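Local coordinates for protein BB_2cx5_001 (PDB 3RI0) that serves as a designed scaffold for presenting a grafted linear epitope, probably from HIV, on a Thermus thermophilus protein of the aminoacyl-tRNA editing-domain family, at residues 21-27 and 133-138; 42-48 and 122-128; 113-118 and 149-155. The protein carries 6 engineered substitutions. All coordinates share one frame; numbering follows the deposited sequence.

Contact 1 (21-27 and 133-138); sequences LKVVELP and RALFRA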
# COMPACT_ATOMS: atom_id res chain seq x y z
N LEU A 21 1.76 -11.90 10.53
CA LEU A 21 1.92 -11.63 9.09
C LEU A 21 3.43 -11.52 8.90
O LEU A 21 4.10 -10.83 9.66
CB LEU A 21 1.24 -10.30 8.72
CG LEU A 21 -0.27 -10.23 9.02
CD1 LEU A 21 -0.82 -8.85 8.67
CD2 LEU A 21 -1.00 -11.30 8.20
N LYS A 22 3.96 -12.21 7.89
CA LYS A 22 5.40 -12.24 7.64
C LYS A 22 5.83 -11.55 6.35
O LYS A 22 5.27 -11.81 5.28
CB LYS A 22 5.90 -13.69 7.59
CG LYS A 22 5.39 -14.57 8.73
CD LYS A 22 5.78 -14.00 10.08
CE LYS A 22 5.40 -14.94 11.21
NZ LYS A 22 5.78 -14.37 12.54
N VAL A 23 6.84 -10.69 6.47
CA VAL A 23 7.37 -9.99 5.31
C VAL A 23 8.26 -10.99 4.59
O VAL A 23 9.11 -11.64 5.20
CB VAL A 23 8.19 -8.76 5.70
CG1 VAL A 23 8.84 -8.16 4.45
CG2 VAL A 23 7.30 -7.73 6.34
N VAL A 24 8.06 -11.09 3.28
CA VAL A 24 8.78 -12.01 2.42
C VAL A 24 9.66 -11.28 1.41
O VAL A 24 9.28 -10.24 0.87
CB VAL A 24 7.76 -12.93 1.70
CG1 VAL A 24 8.33 -13.46 0.42
CG2 VAL A 24 7.36 -14.07 2.64
N GLU A 25 10.84 -11.83 1.14
CA GLU A 25 11.78 -11.18 0.23
C GLU A 25 11.93 -11.96 -1.07
O GLU A 25 12.29 -13.13 -1.08
CB GLU A 25 13.14 -11.02 0.90
CG GLU A 25 14.00 -9.94 0.30
CD GLU A 25 14.57 -9.01 1.36
OE1 GLU A 25 15.41 -9.47 2.15
OE2 GLU A 25 14.16 -7.83 1.41
N LEU A 26 11.66 -11.28 -2.18
CA LEU A 26 11.75 -11.88 -3.50
C LEU A 26 13.10 -11.60 -4.16
O LEU A 26 13.84 -10.69 -3.77
CB LEU A 26 10.62 -11.34 -4.38
CG LEU A 26 9.21 -11.39 -3.77
CD1 LEU A 26 8.20 -10.98 -4.82
CD2 LEU A 26 8.90 -12.79 -3.24
N PRO A 27 13.44 -12.40 -5.19
CA PRO A 27 14.70 -12.27 -5.91
C PRO A 27 14.99 -10.87 -6.44
O PRO A 27 14.09 -10.20 -6.93
CB PRO A 27 14.55 -13.26 -7.07
CG PRO A 27 13.57 -14.26 -6.55
CD PRO A 27 12.58 -13.40 -5.83
N ARG A 133 10.91 -5.52 -4.00
CA ARG A 133 11.07 -6.96 -3.83
C ARG A 133 10.70 -7.54 -2.46
O ARG A 133 11.26 -8.56 -2.05
CB ARG A 133 12.51 -7.36 -4.19
CG ARG A 133 13.49 -6.19 -4.28
CD ARG A 133 14.54 -6.42 -5.36
NE ARG A 133 14.53 -5.38 -6.40
CZ ARG A 133 15.18 -4.22 -6.31
NH1 ARG A 133 15.90 -3.94 -5.23
NH2 ARG A 133 15.12 -3.35 -7.31
N ALA A 134 9.75 -6.91 -1.77
CA ALA A 134 9.31 -7.40 -0.47
C ALA A 134 7.79 -7.28 -0.40
O ALA A 134 7.22 -6.27 -0.81
CB ALA A 134 9.97 -6.61 0.66
N LEU A 135 7.16 -8.33 0.10
CA LEU A 135 5.71 -8.37 0.22
C LEU A 135 5.34 -9.14 1.47
O LEU A 135 6.17 -9.87 2.02
CB LEU A 135 5.09 -9.12 -0.98
CG LEU A 135 5.22 -8.62 -2.42
CD1 LEU A 135 4.95 -9.79 -3.38
CD2 LEU A 135 4.22 -7.49 -2.68
N PHE A 136 4.10 -8.96 1.91
CA PHE A 136 3.59 -9.69 3.05
C PHE A 136 2.12 -9.85 2.72
O PHE A 136 1.50 -8.94 2.17
CB PHE A 136 3.81 -8.92 4.38
CG PHE A 136 2.94 -7.70 4.57
CD1 PHE A 136 1.66 -7.82 5.09
CD2 PHE A 136 3.45 -6.42 4.34
CE1 PHE A 136 0.88 -6.68 5.37
CE2 PHE A 136 2.69 -5.27 4.61
CZ PHE A 136 1.41 -5.39 5.13
N ARG A 137 1.57 -11.03 2.99
CA ARG A 137 0.18 -11.24 2.66
C ARG A 137 -0.72 -11.03 3.86
O ARG A 137 -0.28 -11.12 5.01
CB ARG A 137 -0.05 -12.64 2.10
CG ARG A 137 0.04 -13.74 3.12
CD ARG A 137 -0.50 -15.04 2.56
NE ARG A 137 -1.95 -15.19 2.70
CZ ARG A 137 -2.60 -15.16 3.86
NH1 ARG A 137 -1.92 -14.98 5.00
NH2 ARG A 137 -3.92 -15.32 3.91
N ALA A 138 -1.98 -10.74 3.58
CA ALA A 138 -2.96 -10.53 4.62
C ALA A 138 -4.31 -10.61 3.95
O ALA A 138 -4.41 -10.46 2.73
CB ALA A 138 -2.77 -9.16 5.25
O HOH W 1 1.56 -12.91 6.21
O HOH W 2 3.50 -13.23 3.91
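Leu135 O takes the shortest polar bond of this pairing: Val24 N donates to it over 2.6 Å, with a nearly straight N-H...O angle of 167°, and the CA-H of Val23 leans on the same oxygen as a weaker second donor. The return bond, from Leu135 N to Val24 O, measures 3.0 Å. Leu26 N then reaches Arg133 O at 2.8 Å, which carries the ladder beyond the end of strand 23-25. At the other end the backbones are joined through solvent. One water accepts from Lys22 N and donates to Arg137 O, while a second donates to Lys22 O and accepts from Arg137 N. This is an antiparallel edge pairing: strand 23-25 lies on the margin of the mixed sheet, and strand 134-138 bonds on its far side to strand 125-128. Val23, Glu25, Ala134 and Phe136 share one face, where helix 4-15 packs Ala6 and Val9 against Val23. The strand pairing brings Phe136 CB within 3.4 Å of Lys22 O. With CG between its own N and carbonyl carbon (chi1 72°), Phe136 holds its ring where Leu21 CD1 approaches it obliquely. Leu21 CD1 also rests 3.9 Å from Ala138 CB, and Leu21 CD2 lies 3.3 Å from Arg137 O. Val24 and Leu135 occupy the reverse face; beyond the strand end Leu26 meets Leu135 through their CD1 methyls, 3.7 Å apart. Arg133 lays its CB beside Leu26 O, but its chain bends away and NE bonds to Thr30 O. Glu25 likewise spends its carboxylate elsewhere, with OE1 accepting from the backbone N of Ser3.

Contact 2 (42-48 and 122-128); sequences AEVGQIV and YPEVWAA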
# COMPACT_ATOMS: atom_id res chain seq x y z
N ALA A 42 0.20 -15.18 -7.13
CA ALA A 42 -1.04 -14.41 -7.03
C ALA A 42 -1.34 -13.70 -8.35
O ALA A 42 -0.50 -13.68 -9.25
CB ALA A 42 -0.93 -13.37 -5.91
N GLU A 43 -2.55 -13.16 -8.47
CA GLU A 43 -2.92 -12.40 -9.67
C GLU A 43 -2.45 -10.98 -9.39
O GLU A 43 -2.32 -10.59 -8.23
CB GLU A 43 -4.43 -12.34 -9.85
CG GLU A 43 -5.09 -13.60 -10.34
CD GLU A 43 -6.60 -13.47 -10.35
OE1 GLU A 43 -7.29 -14.50 -10.20
OE2 GLU A 43 -7.09 -12.32 -10.51
N VAL A 44 -2.21 -10.22 -10.44
CA VAL A 44 -1.76 -8.85 -10.26
C VAL A 44 -2.79 -8.01 -9.51
O VAL A 44 -2.45 -7.06 -8.81
CB VAL A 44 -1.44 -8.18 -11.60
CG1 VAL A 44 -2.72 -7.77 -12.30
CG2 VAL A 44 -0.54 -6.97 -11.35
N GLY A 45 -4.07 -8.36 -9.63
CA GLY A 45 -5.09 -7.61 -8.93
C GLY A 45 -5.01 -7.75 -7.42
O GLY A 45 -5.62 -6.97 -6.68
N GLN A 46 -4.26 -8.75 -6.96
CA GLN A 46 -4.10 -8.99 -5.54
C GLN A 46 -3.00 -8.14 -4.92
O GLN A 46 -2.92 -8.02 -3.70
CB GLN A 46 -3.82 -10.47 -5.27
CG GLN A 46 -5.04 -11.37 -5.45
CD GLN A 46 -4.71 -12.85 -5.30
OE1 GLN A 46 -4.04 -13.44 -6.16
NE2 GLN A 46 -5.15 -13.45 -4.20
N ILE A 47 -2.15 -7.56 -5.75
CA ILE A 47 -1.08 -6.71 -5.24
C ILE A 47 -1.68 -5.37 -4.81
O ILE A 47 -2.50 -4.79 -5.52
CB ILE A 47 -0.00 -6.44 -6.31
CG1 ILE A 47 0.64 -7.75 -6.77
CG2 ILE A 47 1.07 -5.49 -5.74
CD1 ILE A 47 1.36 -8.51 -5.68
N VAL A 48 -1.26 -4.90 -3.64
CA VAL A 48 -1.75 -3.65 -3.11
C VAL A 48 -0.72 -2.54 -3.28
O VAL A 48 0.40 -2.64 -2.77
CB VAL A 48 -2.05 -3.77 -1.60
CG1 VAL A 48 -2.74 -2.50 -1.11
CG2 VAL A 48 -2.91 -5.02 -1.33
N TYR A 122 -10.78 -10.61 -2.95
CA TYR A 122 -9.96 -11.81 -2.83
C TYR A 122 -9.89 -12.35 -1.41
O TYR A 122 -10.23 -11.65 -0.45
CB TYR A 122 -8.54 -11.53 -3.31
CG TYR A 122 -8.43 -10.93 -4.69
CD1 TYR A 122 -8.43 -9.54 -4.86
CD2 TYR A 122 -8.31 -11.73 -5.82
CE1 TYR A 122 -8.29 -8.98 -6.13
CE2 TYR A 122 -8.17 -11.18 -7.09
CZ TYR A 122 -8.16 -9.80 -7.23
OH TYR A 122 -7.97 -9.23 -8.47
N PRO A 123 -9.46 -13.62 -1.26
CA PRO A 123 -9.33 -14.26 0.04
C PRO A 123 -8.10 -13.71 0.77
O PRO A 123 -7.98 -13.80 1.99
CB PRO A 123 -9.20 -15.74 -0.31
CG PRO A 123 -8.57 -15.71 -1.66
CD PRO A 123 -9.32 -14.61 -2.35
N GLU A 124 -7.18 -13.15 0.00
CA GLU A 124 -5.98 -12.55 0.57
C GLU A 124 -5.29 -11.69 -0.48
O GLU A 124 -5.45 -11.93 -1.68
CB GLU A 124 -5.01 -13.61 1.09
CG GLU A 124 -3.93 -13.97 0.10
CD GLU A 124 -4.12 -15.34 -0.48
OE1 GLU A 124 -3.92 -16.33 0.27
OE2 GLU A 124 -4.47 -15.44 -1.67
N VAL A 125 -4.52 -10.70 -0.03
CA VAL A 125 -3.80 -9.80 -0.93
C VAL A 125 -2.35 -9.66 -0.46
O VAL A 125 -2.02 -10.02 0.68
CB VAL A 125 -4.47 -8.39 -0.96
CG1 VAL A 125 -5.81 -8.46 -1.67
CG2 VAL A 125 -4.67 -7.88 0.45
N TRP A 126 -1.49 -9.14 -1.33
CA TRP A 126 -0.08 -8.94 -1.02
C TRP A 126 0.30 -7.46 -1.10
O TRP A 126 0.17 -6.83 -2.16
CB TRP A 126 0.79 -9.75 -1.97
CG TRP A 126 0.58 -11.23 -1.86
CD1 TRP A 126 -0.41 -11.97 -2.44
CD2 TRP A 126 1.37 -12.15 -1.09
NE1 TRP A 126 -0.29 -13.29 -2.09
CE2 TRP A 126 0.79 -13.43 -1.26
CE3 TRP A 126 2.50 -12.02 -0.28
CZ2 TRP A 126 1.31 -14.58 -0.64
CZ3 TRP A 126 3.02 -13.15 0.34
CH2 TRP A 126 2.42 -14.42 0.15
N ALA A 127 0.80 -6.92 0.01
CA ALA A 127 1.20 -5.53 0.09
C ALA A 127 2.72 -5.42 0.07
O ALA A 127 3.42 -6.38 0.37
CB ALA A 127 0.66 -4.90 1.38
N ALA A 128 3.21 -4.23 -0.27
CA ALA A 128 4.65 -3.99 -0.35
C ALA A 128 5.35 -4.03 1.02
O ALA A 128 4.80 -3.59 2.03
CB ALA A 128 4.90 -2.65 -1.03
O HOH W 3 1.85 -1.58 -0.52
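With CG set opposite their own carbonyl carbons, Gln46 (chi1 -73°) and Tyr122 (chi1 -53°) send their side chains across one another. The CG of Gln46 lands over one face of the ring, 3.5 Å from the centroid of Tyr122, in a CH-pi contact. Gln46 continues extended (chi2 175°), which carries its amide past the ring to tie both segments: NE2 donates across to Glu124 O at 3.0 Å and weakly to Glu124 OE2, while OE1 accepts from Glu43 N of its own segment at 2.8 Å. Glu43 OE2 sits at the edge of the tyrosine ring, in its plane. The phenol end lies against Gly45, with Tyr122 OH 3.3 Å from Gly45 CA. From the last residue of the 3-10 segment onward the backbones pair directly, Trp126 N bonding to Gln46 O and Val48 N to Trp126 O at 2.8 Å. Ile47 and Trp126 share one face, Val48 and Ala127 the other. Ile47 CD1 meets Trp126 CB, Ala42 CB approaches the indole at CD1, and Val48 CG2 touches Val125 CB at 3.7 Å. A water joins Val48 O to Ala128 N. Strands 47-54 and 125-128 thus run parallel as neighbours in the mixed sheet of this aminoacyl-tRNA editing-domain fold.

Contact 3 (113-118 and 149-155); sequences AYLDED and AQVADLK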
# COMPACT_ATOMS: atom_id res chain seq x y z
N ALA A 113 -6.82 6.80 5.38
CA ALA A 113 -6.70 5.90 4.24
C ALA A 113 -7.99 5.43 3.58
O ALA A 113 -9.06 5.44 4.18
CB ALA A 113 -5.86 4.70 4.63
N TYR A 114 -7.85 5.01 2.32
CA TYR A 114 -8.96 4.51 1.53
C TYR A 114 -8.56 3.21 0.83
O TYR A 114 -7.41 3.05 0.43
CB TYR A 114 -9.41 5.56 0.53
CG TYR A 114 -9.81 6.84 1.22
CD1 TYR A 114 -8.85 7.76 1.64
CD2 TYR A 114 -11.14 7.09 1.53
CE1 TYR A 114 -9.21 8.91 2.34
CE2 TYR A 114 -11.51 8.23 2.23
CZ TYR A 114 -10.54 9.14 2.64
OH TYR A 114 -10.92 10.26 3.32
N LEU A 115 -9.51 2.30 0.69
CA LEU A 115 -9.24 1.00 0.09
C LEU A 115 -10.10 0.66 -1.12
O LEU A 115 -11.33 0.54 -1.02
CB LEU A 115 -9.40 -0.10 1.15
CG LEU A 115 -9.18 -1.56 0.75
CD1 LEU A 115 -7.81 -2.00 1.18
CD2 LEU A 115 -10.21 -2.45 1.41
N ASP A 116 -9.43 0.47 -2.25
CA ASP A 116 -10.05 0.10 -3.53
C ASP A 116 -10.96 -1.09 -3.26
O ASP A 116 -10.46 -2.17 -2.93
CB ASP A 116 -8.94 -0.32 -4.51
CG ASP A 116 -9.46 -0.77 -5.87
OD1 ASP A 116 -10.64 -1.17 -5.99
OD2 ASP A 116 -8.65 -0.73 -6.83
N GLU A 117 -12.27 -0.90 -3.41
CA GLU A 117 -13.22 -1.99 -3.15
C GLU A 117 -12.90 -3.31 -3.84
O GLU A 117 -13.28 -4.37 -3.36
CB GLU A 117 -14.66 -1.56 -3.48
CG GLU A 117 -14.86 -0.83 -4.82
CD GLU A 117 -16.33 -0.50 -5.07
OE1 GLU A 117 -17.01 0.03 -4.16
OE2 GLU A 117 -16.82 -0.76 -6.19
N ASP A 118 -12.20 -3.25 -4.97
CA ASP A 118 -11.84 -4.48 -5.68
C ASP A 118 -10.91 -5.38 -4.88
O ASP A 118 -10.83 -6.58 -5.14
CB ASP A 118 -11.20 -4.16 -7.04
CG ASP A 118 -12.21 -3.64 -8.06
OD1 ASP A 118 -13.42 -3.59 -7.74
OD2 ASP A 118 -11.79 -3.28 -9.18
N ALA A 149 -8.58 1.77 7.11
CA ALA A 149 -9.02 2.36 5.86
C ALA A 149 -10.53 2.28 5.65
O ALA A 149 -11.21 1.38 6.15
CB ALA A 149 -8.31 1.69 4.69
N GLN A 150 -11.04 3.23 4.88
CA GLN A 150 -12.44 3.27 4.56
C GLN A 150 -12.55 2.62 3.18
O GLN A 150 -11.78 2.95 2.28
CB GLN A 150 -12.91 4.72 4.50
CG GLN A 150 -14.22 4.96 3.79
CD GLN A 150 -14.62 6.43 3.86
OE1 GLN A 150 -14.88 6.95 4.95
NE2 GLN A 150 -14.64 7.09 2.71
N VAL A 151 -13.46 1.67 3.03
CA VAL A 151 -13.68 0.99 1.76
C VAL A 151 -14.23 2.01 0.78
O VAL A 151 -15.06 2.84 1.14
CB VAL A 151 -14.70 -0.17 1.91
CG1 VAL A 151 -15.20 -0.60 0.56
CG2 VAL A 151 -14.07 -1.34 2.63
N ALA A 152 -13.77 1.96 -0.46
CA ALA A 152 -14.23 2.92 -1.45
C ALA A 152 -14.06 2.52 -2.91
O ALA A 152 -13.30 1.61 -3.25
CB ALA A 152 -13.54 4.27 -1.22
N ASP A 153 -14.79 3.21 -3.77
CA ASP A 153 -14.73 3.00 -5.20
C ASP A 153 -13.70 4.02 -5.67
O ASP A 153 -13.96 5.23 -5.66
CB ASP A 153 -16.11 3.27 -5.81
CG ASP A 153 -16.05 3.52 -7.29
OD1 ASP A 153 -15.39 2.73 -8.00
OD2 ASP A 153 -16.66 4.51 -7.74
N LEU A 154 -12.53 3.54 -6.09
CA LEU A 154 -11.44 4.44 -6.47
C LEU A 154 -10.87 4.39 -7.89
O LEU A 154 -10.34 5.39 -8.38
CB LEU A 154 -10.28 4.24 -5.49
CG LEU A 154 -10.58 4.38 -4.00
CD1 LEU A 154 -9.42 3.80 -3.18
CD2 LEU A 154 -10.82 5.84 -3.66
N LYS A 155 -10.96 3.24 -8.54
CA LYS A 155 -10.40 3.06 -9.87
C LYS A 155 -11.07 3.78 -11.03
O LYS A 155 -12.17 4.31 -10.90
CB LYS A 155 -10.37 1.58 -10.23
CG LYS A 155 -11.73 1.06 -10.65
CD LYS A 155 -12.01 -0.29 -10.05
CE LYS A 155 -13.47 -0.67 -10.21
NZ LYS A 155 -13.79 -1.20 -11.56
O HOH W 4 -14.09 10.46 3.45
O HOH W 5 -12.19 0.95 -7.17
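Ala149 offers a small bump that settles between two others, its CB lying 3.9 Å from Ala113 CB and 4.1 Å from Leu115 CB. Farther along, Val151 forks: CG2 turns to Leu115 CD2, and CG1 rests against Glu117 CB. On the reverse face Leu154 pushes CD1 into the hollow beside Tyr114 CB and the backbone of Asp116, 3.5 Å from Asp116 N. Leu78 of helix 72-79 lies over this side. Tyr114 and Gln150 run side by side, pointing the same way, and Gln150 NE2 sits in plane at the ring edge, 3.4 Å from Tyr114 CE2; ring and amide stand nearly perpendicular. Four backbone bonds fasten the parallel strands, ending with Glu117 N to Ala152 O at 2.7 Å. There Asp116 OD1 closes an Asx turn on Asp118 N and takes a water that also meets Leu154 N. Lys155 bends at chi2 and chi4 and crosses Asp118 at about a right angle, with CD nearer to Asp118 OD2 than NZ is; OD2 to NZ is a long salt bridge of 3.7 Å. Asn68 also bonds to Asp118 OD2. Lys74 NZ makes a salt bridge to Asp153 OD2, while Glu117 OE2 stands near Asp153 OD1 as a like charge; the two lysines probably offset the local negative charge.

In the fold
One mixed sheet runs through all three contacts. Contact 2 is the most buried, with one exposed residue among the twelve that touch; contact 3 is the most exposed, with three of thirteen. Contacts 1 and 2 adjoin, their centres 11 Å apart, because strands 125-128 and 134-138 are bonded neighbours; both segments of contact 2 fall between those of contact 1 in the sequence. Contact 3 stands across the chain's centre from contact 1, about 22 Å between centres, its segments alternating in sequence with those of both others. Contact 1 is antiparallel, the others parallel. Side-chain chemistry also differs: mainly aliphatic packing in contact 1, a glutamine amide and an aromatic face in contact 2, clustered carboxylates with lysine in contact 3.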